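Local structure of ethylbenzene dehydrogenase alpha-subunit (Aromatoleum aromaticum, 2IVF) at residues E657-T662 with T735-L740; K844-H849 with Q915-F920; V873-S878 with M904-P909. The protein is the molybdenum-bearing subunit of a dehydrogenase of the molybdopterin oxidoreductase family, holding two pterin guanine dinucleotides, a molybdenum atom and an iron-sulfur cluster. All blocks are in the same frame, centred on the assembly; numbering follows the deposited sequence.

Interaction 1 of 3, residues E657-T662 with T735-L740; sequences EKHEMT and TNEDCL. With MD1 (phosphoric acid 4-(2-amino-4-oxo-3,4,5,6,-tetrahydro-pteridin-6-yl)-2-hydroxy-3,4-dimercapto-but-3-en-yl ester guanylate ester), chain N.
His659 and Glu737 lie where strand 659-661 passes the first turn of helix 736-749, the short axes 7.2 Å apart at their closest and running in roughly the same direction, 33° from parallel. The one direct hydrogen bond between the segments is given by the Asn736 amide: ND2 reaches His659 O over 2.9 Å, meeting it nearly along the C=O axis with the acceptor close to the amide plane. The same ND2 donates to a water that in turn donates to Glu660 OE2, a carboxylate also held by Ile198 N and Ser197 OG. CG anti to the carbonyl carbon (chi1 -57°) puts the His659 ring beside the helix, one face toward Glu737, whose CB sits over it, 3.8 Å from the ring centroid, in a CH-pi contact. Farther along the extended Glu737 chain the carboxylate stacks on the imidazole with the planes 21° apart; Glu737 OE2 is bonded to Tyr759 OH. A second water joins His659 ND1 to Glu737 N. The helix begins with a capping box, in which Asp738 N donates to Thr735 OG1 and Thr735 N to Asp738 OD2; the strand it faces, 659-661, is an outermost strand of a small antiparallel sheet within this chain. One turn on, Leu740 divides its methyls: CD1 packs 3.6 Å from Met661 CB, while CD2 rests against Glu660 O and His659 CB. Lys658 CG lies 3.7 Å from Asn736 ND2, and the chain extends to the guanine of MD1, where NZ donates to O6 at 2.9 Å and also makes a salt bridge to Glu687 and hydrogen bonds to Ala653 O and Ala195 O.

Interaction 2 of 3, residues K844-H849 with Q915-F920; sequences KITGGH and QCIVYF. With MGD (2-amino-5,6-dimercapto-7-methyl-3,7,8a,9-tetrahydro-8-oxa-1,3,9,10-tetraaza-anthracen-4-one guanosine dinucleotide), chain M.
With chi1 at 66°, Thr846 OG1 sits between its own backbone N and carbonyl carbon, facing Gln915, while the extended Gln915 chain, CG anti to the backbone N, carries NE2 across to it. The resulting bond is 3.0 Å long, with OG1 near the amide plane; NE2 also donates to Asp284 OD1. On the other side of the sheet Ile845 CG1 packs 3.8 Å from Cys916 SG, and Ile845 CD1 meets Val918 CG2. Strands 843-846 and 915-917 run parallel, joined by Cys916 N to Lys844 O, Thr846 N to Cys916 O and Val918 N to Thr846 O. They belong to the molybdopterin dinucleotide binding domain, of the double-psi beta-barrel clan, and the chain past Thr846 lines the cofactor pocket. There a water accepts from Gly848 N and donates to Val918 O, while Phe920 N makes a weak bond to Gly848 O. His849 N donates to the phosphate oxygen O1B of MGD at 2.9 Å, nearly straight at 165°. The imidazole lies between two groups: Phe920 presents its edge, CE2 over the ring centre, in a T-shaped pair with planes at 76°, and MGD C10 lies over the opposite face, toward its rim. In the ring plane His849 ND1 approaches MGD N15 to 2.8 Å. His849 NE2 is hydrogen-bonded to MD1 N15.

Interaction 3 of 3, residues V873-S878 with M904-P909; sequences VVHMNS and MVRTAP
Val874 N gives the shortest hydrogen bond between these strands, 2.7 Å to Met904 O. Val874 O then accepts from Arg906 N, Met876 N donates to Arg906 O at 2.8 Å, and Ala908 N donates to Met876 O. A weak bond from Ser878 N to Ala908 O follows at the strand's end, where Asn877 N-caps the next helix. This is a parallel pair, 873-877 with 900-908, in the mixed sheet of the molybdopterin dinucleotide binding domain, a member of the double-psi beta-barrel clan. On the face carrying Val873, His875 and Arg906, the arginine meets both of the others. CG anti to the Arg906 backbone N (chi1 163°) and an extended chi2 lay CD over the centre of the His875 ring, 3.5 Å from the centroid and 13° off the normal, a CH-pi contact. The bend at chi3 then turns the guanidinium, which stands at 74° to the imidazole with His875 NE2 at its edge. Val873 CG1 packs tightly on the stem of the same arginine, 3.4 Å from Arg906 CB. The charged end of Arg906 is held by the beta-subunit: NH2 bonds to Trp130 O and NE to Gln134 OE1 of that neighbouring chain, which places this face at the subunit interface. On the other face Val905 separates its methyls between two neighbours; CG2 lies alongside Val874 CG1 at 3.9 Å, and CG1 touches Met876 SD at 3.8 Å. His875 also meets the ring of Tyr919 edge-to-face.

How the interactions relate
Interactions 2 and 3 are parts of one sheet, with centres 11 Å apart and strands 915-917 and 873-877 as antiparallel neighbours. Ile917 O probably accepts a hydrogen bond from His875 N, 2.8 Å away, and the whole of interaction 3 falls in sequence between the two segments of interaction 2. The sheet thus runs from the MGD pocket at interaction 2 toward the beta-subunit at interaction 3. Interaction 1 lies elsewhere, its centre 36 Å from that of interaction 2, with nearest atoms about 17 Å apart. MD1 connects them: Lys658 binds its guanine, whereas His849, whose side chain is about 4 Å from the molybdenum atom, bonds its pterin end.

Interaction 1 of 3, residues E657-T662 with T735-L740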
# COMPACT_ATOMS: atom_id res chain seq x y z
N GLU A 657 15.52 4.85 12.89
CA GLU A 657 16.53 4.30 13.84
C GLU A 657 17.95 4.55 13.36
O GLU A 657 18.92 4.06 13.97
CB GLU A 657 16.34 2.81 14.01
CG GLU A 657 15.02 2.40 14.65
CD GLU A 657 14.87 0.90 14.79
OE1 GLU A 657 15.55 0.17 14.04
OE2 GLU A 657 14.07 0.44 15.64
N LYS A 658 18.06 5.30 12.26
CA LYS A 658 19.32 5.65 11.64
C LYS A 658 19.13 6.88 10.77
O LYS A 658 18.08 7.08 10.15
CB LYS A 658 19.85 4.51 10.80
CG LYS A 658 18.98 4.15 9.61
CD LYS A 658 19.37 2.74 9.06
CE LYS A 658 18.37 2.41 7.97
NZ LYS A 658 18.48 0.99 7.50
N HIS A 659 20.14 7.74 10.73
CA HIS A 659 20.02 8.95 9.90
C HIS A 659 20.00 8.53 8.43
O HIS A 659 20.76 7.62 8.02
CB HIS A 659 21.18 9.88 10.11
CG HIS A 659 21.37 10.30 11.52
ND1 HIS A 659 22.09 9.54 12.42
CD2 HIS A 659 20.95 11.40 12.19
CE1 HIS A 659 22.10 10.15 13.59
NE2 HIS A 659 21.43 11.29 13.48
N GLU A 660 19.12 9.17 7.66
CA GLU A 660 19.02 8.90 6.23
C GLU A 660 18.38 10.05 5.51
O GLU A 660 17.97 11.04 6.10
CB GLU A 660 18.20 7.61 6.00
CG GLU A 660 19.01 6.36 5.73
CD GLU A 660 19.68 6.40 4.36
OE1 GLU A 660 19.45 7.37 3.62
OE2 GLU A 660 20.45 5.47 4.05
N MET A 661 18.31 9.92 4.19
CA MET A 661 17.60 10.87 3.38
C MET A 661 16.84 10.06 2.36
O MET A 661 17.37 9.07 1.87
CB MET A 661 18.61 11.70 2.64
CG MET A 661 18.08 12.85 1.92
SD MET A 661 19.52 13.88 1.50
CE MET A 661 20.39 12.76 0.46
N THR A 662 15.62 10.48 2.03
CA THR A 662 14.85 9.77 1.01
C THR A 662 15.49 9.96 -0.38
O THR A 662 16.44 10.70 -0.55
CB THR A 662 13.44 10.25 1.01
OG1 THR A 662 13.43 11.66 0.80
CG2 THR A 662 12.79 9.94 2.35
N THR A 735 29.53 6.13 10.21
CA THR A 735 28.12 6.06 10.59
C THR A 735 27.26 6.67 9.52
O THR A 735 27.73 7.43 8.70
CB THR A 735 27.88 6.83 11.85
OG1 THR A 735 28.04 8.22 11.56
CG2 THR A 735 28.90 6.40 12.94
N ASN A 736 25.99 6.31 9.51
CA ASN A 736 25.03 6.98 8.67
C ASN A 736 25.08 8.48 8.77
O ASN A 736 24.98 9.14 7.76
CB ASN A 736 23.60 6.51 8.94
CG ASN A 736 23.27 5.18 8.21
OD1 ASN A 736 24.16 4.35 7.99
ND2 ASN A 736 22.02 5.02 7.78
N GLU A 737 25.21 9.02 9.97
CA GLU A 737 25.23 10.49 10.09
C GLU A 737 26.42 11.05 9.30
O GLU A 737 26.29 12.07 8.61
CB GLU A 737 25.24 10.99 11.55
CG GLU A 737 25.02 12.53 11.56
CD GLU A 737 24.60 13.14 12.89
OE1 GLU A 737 25.24 12.82 13.90
OE2 GLU A 737 23.63 13.97 12.85
N ASP A 738 27.57 10.37 9.38
CA ASP A 738 28.76 10.77 8.63
C ASP A 738 28.44 10.81 7.15
O ASP A 738 28.74 11.80 6.47
CB ASP A 738 29.87 9.77 8.83
CG ASP A 738 30.46 9.78 10.22
OD1 ASP A 738 30.35 10.80 10.94
OD2 ASP A 738 31.08 8.75 10.55
N CYS A 739 27.83 9.73 6.66
CA CYS A 739 27.50 9.55 5.26
C CYS A 739 26.41 10.53 4.77
O CYS A 739 26.48 11.00 3.65
CB CYS A 739 27.04 8.13 5.00
SG CYS A 739 28.41 6.96 5.16
N LEU A 740 25.45 10.84 5.65
CA LEU A 740 24.40 11.79 5.36
C LEU A 740 24.97 13.16 5.15
O LEU A 740 24.59 13.84 4.22
CB LEU A 740 23.35 11.80 6.45
CG LEU A 740 22.11 12.65 6.17
CD1 LEU A 740 21.47 12.31 4.82
CD2 LEU A 740 21.07 12.53 7.27
PB MD1 N . 12.94 -6.56 -3.43
O3B MD1 N . 11.86 -6.39 -2.29
O1B MD1 N . 13.79 -5.33 -3.41
O2B MD1 N . 13.52 -7.92 -3.48
O3A MD1 N . 12.04 -6.47 -4.73
C10 MD1 N . 11.75 -5.22 -5.40
C11 MD1 N . 10.72 -5.60 -6.45
O11 MD1 N . 9.47 -5.72 -5.69
C12 MD1 N . 10.56 -4.49 -7.45
S12 MD1 N . 11.12 -2.90 -7.14
C13 MD1 N . 9.89 -4.69 -8.63
S13 MD1 N . 9.65 -3.45 -9.75
C14 MD1 N . 9.35 -6.01 -9.04
N15 MD1 N . 7.95 -6.13 -9.25
C16 MD1 N . 7.38 -7.35 -9.50
C15 MD1 N . 6.03 -7.37 -9.82
O14 MD1 N . 5.36 -6.31 -9.90
N17 MD1 N . 5.50 -8.61 -9.98
C17 MD1 N . 6.28 -9.76 -9.89
N16 MD1 N . 5.65 -10.92 -10.09
N18 MD1 N . 7.59 -9.71 -9.63
C20 MD1 N . 8.14 -8.52 -9.44
N8 MD1 N . 9.48 -8.45 -9.22
C7 MD1 N . 10.20 -7.25 -8.93
PA MD1 N . 11.60 -7.14 -0.89
O1A MD1 N . 10.83 -6.16 -0.07
O2A MD1 N . 10.95 -8.44 -1.18
O5' MD1 N . 13.02 -7.40 -0.26
C5' MD1 N . 13.72 -6.26 0.24
C4' MD1 N . 14.19 -6.52 1.61
O4' MD1 N . 14.70 -5.26 2.03
C1' MD1 N . 14.51 -5.26 3.45
N9 MD1 N . 14.58 -3.93 4.07
C4 MD1 N . 15.62 -3.51 4.77
N3 MD1 N . 16.79 -4.15 5.04
C2 MD1 N . 17.72 -3.54 5.77
N2 MD1 N . 18.90 -4.15 6.04
N1 MD1 N . 17.43 -2.29 6.29
C6 MD1 N . 16.27 -1.60 6.06
O6 MD1 N . 16.14 -0.46 6.51
C5 MD1 N . 15.32 -2.23 5.25
N7 MD1 N . 14.10 -1.92 4.82
C8 MD1 N . 13.67 -2.96 4.10
C2' MD1 N . 13.11 -5.84 3.65
O2' MD1 N . 12.91 -6.43 4.96
C3' MD1 N . 12.98 -6.85 2.50
O3' MD1 N . 13.07 -8.22 2.96
O HOH W 1 24.19 7.61 12.33
O HOH W 2 21.00 3.28 5.72

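Interaction 2 of 3, residues K844-H849 with Q915-F920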
# COMPACT_ATOMS: atom_id res chain seq x y z
N LYS A 844 -4.19 -15.57 -18.38
CA LYS A 844 -3.01 -14.70 -18.40
C LYS A 844 -2.90 -14.05 -17.04
O LYS A 844 -3.82 -13.35 -16.60
CB LYS A 844 -3.12 -13.67 -19.51
CG LYS A 844 -2.73 -14.22 -20.85
CD LYS A 844 -2.52 -13.05 -21.80
CE LYS A 844 -2.07 -13.51 -23.14
NZ LYS A 844 -1.90 -12.34 -24.02
N ILE A 845 -1.77 -14.28 -16.36
CA ILE A 845 -1.61 -13.80 -15.02
C ILE A 845 -0.91 -12.45 -15.06
O ILE A 845 0.14 -12.29 -15.69
CB ILE A 845 -0.87 -14.85 -14.12
CG1 ILE A 845 -0.95 -14.45 -12.65
CG2 ILE A 845 0.60 -15.10 -14.60
CD1 ILE A 845 -0.83 -15.70 -11.74
N THR A 846 -1.49 -11.50 -14.35
CA THR A 846 -0.89 -10.22 -14.18
C THR A 846 -0.68 -9.95 -12.69
O THR A 846 -1.15 -10.71 -11.81
CB THR A 846 -1.73 -9.08 -14.83
OG1 THR A 846 -2.98 -8.93 -14.16
CG2 THR A 846 -1.95 -9.32 -16.36
N GLY A 847 0.05 -8.88 -12.40
CA GLY A 847 0.33 -8.51 -11.03
C GLY A 847 0.27 -7.02 -10.77
O GLY A 847 -0.37 -6.26 -11.49
N GLY A 848 0.98 -6.62 -9.73
CA GLY A 848 1.03 -5.19 -9.40
C GLY A 848 1.68 -5.10 -8.04
O GLY A 848 1.75 -6.09 -7.29
N HIS A 849 2.21 -3.94 -7.75
CA HIS A 849 2.84 -3.78 -6.49
C HIS A 849 1.72 -3.64 -5.47
O HIS A 849 0.68 -3.09 -5.77
CB HIS A 849 3.76 -2.57 -6.58
CG HIS A 849 5.06 -2.91 -7.25
ND1 HIS A 849 6.28 -2.46 -6.81
CD2 HIS A 849 5.33 -3.81 -8.23
CE1 HIS A 849 7.25 -3.01 -7.53
NE2 HIS A 849 6.69 -3.82 -8.42
N GLN A 915 -8.20 -13.33 -17.31
CA GLN A 915 -7.09 -12.69 -16.60
C GLN A 915 -7.16 -13.24 -15.17
O GLN A 915 -8.25 -13.49 -14.67
CB GLN A 915 -7.28 -11.17 -16.59
CG GLN A 915 -6.22 -10.37 -15.78
CD GLN A 915 -6.63 -8.94 -15.49
OE1 GLN A 915 -7.79 -8.61 -15.58
NE2 GLN A 915 -5.66 -8.10 -15.13
N CYS A 916 -6.03 -13.38 -14.49
CA CYS A 916 -6.08 -13.46 -13.02
C CYS A 916 -4.91 -12.63 -12.53
O CYS A 916 -3.94 -12.38 -13.27
CB CYS A 916 -5.98 -14.89 -12.49
SG CYS A 916 -4.46 -15.77 -13.02
N ILE A 917 -5.02 -12.18 -11.29
CA ILE A 917 -4.11 -11.20 -10.75
C ILE A 917 -3.58 -11.62 -9.40
O ILE A 917 -4.37 -11.99 -8.51
CB ILE A 917 -4.86 -9.89 -10.50
CG1 ILE A 917 -5.59 -9.43 -11.78
CG2 ILE A 917 -3.90 -8.79 -9.97
CD1 ILE A 917 -6.52 -8.21 -11.54
N VAL A 918 -2.27 -11.54 -9.22
CA VAL A 918 -1.66 -11.65 -7.90
C VAL A 918 -0.71 -10.49 -7.71
O VAL A 918 0.28 -10.37 -8.42
CB VAL A 918 -0.88 -13.00 -7.74
CG1 VAL A 918 -0.29 -13.11 -6.33
CG2 VAL A 918 -1.75 -14.22 -8.09
N TYR A 919 -1.07 -9.59 -6.81
CA TYR A 919 -0.20 -8.50 -6.36
C TYR A 919 0.76 -9.19 -5.45
O TYR A 919 0.35 -10.07 -4.72
CB TYR A 919 -1.02 -7.51 -5.54
CG TYR A 919 -2.11 -6.86 -6.34
CD1 TYR A 919 -1.82 -5.87 -7.25
CD2 TYR A 919 -3.45 -7.22 -6.16
CE1 TYR A 919 -2.82 -5.25 -7.97
CE2 TYR A 919 -4.44 -6.64 -6.90
CZ TYR A 919 -4.13 -5.64 -7.77
OH TYR A 919 -5.09 -5.04 -8.52
N PHE A 920 2.06 -8.89 -5.54
CA PHE A 920 3.00 -9.86 -4.99
C PHE A 920 3.00 -10.00 -3.50
O PHE A 920 2.56 -9.09 -2.77
CB PHE A 920 4.41 -9.69 -5.55
CG PHE A 920 5.10 -8.42 -5.18
CD1 PHE A 920 5.55 -8.23 -3.89
CD2 PHE A 920 5.37 -7.46 -6.13
CE1 PHE A 920 6.22 -7.09 -3.55
CE2 PHE A 920 6.06 -6.29 -5.79
CZ PHE A 920 6.51 -6.13 -4.53
PB MGD M . 2.13 -1.98 -11.32
O1B MGD M . 1.77 -2.04 -9.87
O2B MGD M . 2.83 -3.17 -11.85
O3B MGD M . 2.97 -0.72 -11.76
O3A MGD M . 3.75 0.52 -9.68
PA MGD M . 3.11 0.77 -11.12
O1A MGD M . 1.82 1.42 -10.87
O2A MGD M . 4.06 1.44 -11.99
O5' MGD M . 0.80 -1.76 -12.20
C5' MGD M . -0.32 -2.64 -12.01
C4' MGD M . -1.32 -2.46 -13.15
O4' MGD M . -0.77 -2.93 -14.37
C3' MGD M . -2.40 -3.47 -12.82
O3' MGD M . -3.39 -2.79 -12.07
C2' MGD M . -2.90 -3.88 -14.21
O2' MGD M . -4.26 -3.43 -14.39
C1' MGD M . -1.93 -3.18 -15.17
N9 MGD M . -1.58 -4.11 -16.28
C8 MGD M . -1.08 -5.35 -16.19
N7 MGD M . -0.85 -5.85 -17.41
C5 MGD M . -1.21 -4.88 -18.29
C6 MGD M . -1.26 -4.75 -19.67
O6 MGD M . -0.95 -5.63 -20.48
N1 MGD M . -1.71 -3.53 -20.19
C2 MGD M . -2.14 -2.44 -19.41
N2 MGD M . -2.59 -1.29 -20.02
N3 MGD M . -2.07 -2.58 -18.08
C4 MGD M . -1.64 -3.76 -17.54
C10 MGD M . 4.98 -0.10 -9.54
C11 MGD M . 5.82 0.72 -8.59
O11 MGD M . 5.14 0.83 -7.41
C12 MGD M . 7.25 0.20 -8.39
S12 MGD M . 8.15 -0.58 -9.68
C13 MGD M . 7.85 0.35 -7.16
S13 MGD M . 9.47 -0.22 -6.94
C14 MGD M . 7.12 0.96 -6.02
N15 MGD M . 6.63 -0.16 -5.18
C16 MGD M . 5.46 -0.04 -4.40
C17 MGD M . 5.05 -1.00 -3.50
O17 MGD M . 5.70 -2.06 -3.34
N18 MGD M . 3.86 -0.76 -2.79
C19 MGD M . 3.11 0.36 -2.93
N19 MGD M . 1.99 0.48 -2.20
N20 MGD M . 3.52 1.26 -3.85
C21 MGD M . 4.66 1.09 -4.54
N22 MGD M . 5.07 2.04 -5.47
C23 MGD M . 5.89 1.73 -6.60
O HOH W 3 2.66 -8.84 -8.55

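Interaction 3 of 3, residues V873-S878 with M904-P909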
# COMPACT_ATOMS: atom_id res chain seq x y z
N VAL A 873 -3.38 -13.74 -2.15
CA VAL A 873 -4.71 -13.80 -2.78
C VAL A 873 -4.56 -13.73 -4.29
O VAL A 873 -3.76 -12.92 -4.79
CB VAL A 873 -5.59 -12.64 -2.30
CG1 VAL A 873 -6.94 -12.57 -3.04
CG2 VAL A 873 -5.91 -12.81 -0.78
N VAL A 874 -5.29 -14.57 -5.02
CA VAL A 874 -5.41 -14.38 -6.45
C VAL A 874 -6.79 -13.81 -6.77
O VAL A 874 -7.80 -14.31 -6.29
CB VAL A 874 -5.19 -15.66 -7.26
CG1 VAL A 874 -6.20 -16.74 -6.87
CG2 VAL A 874 -5.28 -15.33 -8.73
N HIS A 875 -6.84 -12.70 -7.53
CA HIS A 875 -8.13 -12.15 -7.94
C HIS A 875 -8.55 -12.81 -9.25
O HIS A 875 -7.78 -12.82 -10.22
CB HIS A 875 -8.10 -10.65 -8.20
CG HIS A 875 -7.69 -9.82 -7.01
ND1 HIS A 875 -8.16 -8.54 -6.81
CD2 HIS A 875 -6.83 -10.07 -5.99
CE1 HIS A 875 -7.63 -8.04 -5.70
NE2 HIS A 875 -6.82 -8.95 -5.19
N MET A 876 -9.75 -13.36 -9.26
CA MET A 876 -10.29 -14.00 -10.43
C MET A 876 -11.61 -13.38 -10.79
O MET A 876 -12.37 -12.98 -9.91
CB MET A 876 -10.57 -15.48 -10.17
CG MET A 876 -9.38 -16.33 -9.88
SD MET A 876 -9.90 -18.04 -9.68
CE MET A 876 -10.46 -18.40 -11.37
N ASN A 877 -11.91 -13.31 -12.07
CA ASN A 877 -13.27 -12.97 -12.49
C ASN A 877 -14.28 -13.94 -11.91
O ASN A 877 -14.09 -15.16 -11.92
CB ASN A 877 -13.37 -13.01 -14.02
CG ASN A 877 -14.76 -12.67 -14.50
OD1 ASN A 877 -15.64 -13.56 -14.61
ND2 ASN A 877 -15.00 -11.39 -14.71
N SER A 878 -15.39 -13.39 -11.41
CA SER A 878 -16.38 -14.21 -10.70
C SER A 878 -16.90 -15.38 -11.52
O SER A 878 -17.07 -16.47 -11.00
CB SER A 878 -17.60 -13.35 -10.30
OG SER A 878 -17.18 -12.20 -9.62
N MET A 904 -5.19 -18.29 -1.99
CA MET A 904 -6.59 -18.01 -1.69
C MET A 904 -7.21 -17.19 -2.80
O MET A 904 -6.58 -16.27 -3.32
CB MET A 904 -6.74 -17.28 -0.37
CG MET A 904 -8.18 -16.75 -0.11
SD MET A 904 -8.34 -16.00 1.50
CE MET A 904 -8.51 -17.44 2.57
N VAL A 905 -8.48 -17.45 -3.11
CA VAL A 905 -9.14 -16.83 -4.22
C VAL A 905 -10.02 -15.69 -3.72
O VAL A 905 -10.75 -15.80 -2.72
CB VAL A 905 -10.02 -17.83 -4.98
CG1 VAL A 905 -10.87 -17.11 -6.08
CG2 VAL A 905 -9.16 -18.92 -5.62
N ARG A 906 -9.87 -14.57 -4.40
CA ARG A 906 -10.84 -13.48 -4.33
C ARG A 906 -11.58 -13.43 -5.67
O ARG A 906 -10.96 -13.35 -6.69
CB ARG A 906 -10.09 -12.18 -4.15
CG ARG A 906 -10.91 -10.91 -4.46
CD ARG A 906 -10.18 -9.67 -3.98
NE ARG A 906 -10.33 -9.50 -2.55
CZ ARG A 906 -9.38 -9.16 -1.71
NH1 ARG A 906 -8.14 -8.96 -2.11
NH2 ARG A 906 -9.68 -9.06 -0.44
N THR A 907 -12.91 -13.48 -5.66
CA THR A 907 -13.67 -13.35 -6.91
C THR A 907 -14.15 -11.93 -7.04
O THR A 907 -14.58 -11.34 -6.06
CB THR A 907 -14.85 -14.32 -6.97
OG1 THR A 907 -15.74 -14.07 -5.88
CG2 THR A 907 -14.38 -15.75 -6.87
N ALA A 908 -14.04 -11.35 -8.23
CA ALA A 908 -14.51 -9.97 -8.46
C ALA A 908 -14.98 -9.84 -9.90
O ALA A 908 -14.38 -10.41 -10.79
CB ALA A 908 -13.40 -8.99 -8.15
N PRO A 909 -16.05 -9.07 -10.15
CA PRO A 909 -16.44 -8.78 -11.53
C PRO A 909 -15.45 -7.88 -12.28
O PRO A 909 -15.56 -7.72 -13.48
CB PRO A 909 -17.78 -8.10 -11.41
CG PRO A 909 -17.94 -7.72 -10.02
CD PRO A 909 -16.98 -8.50 -9.18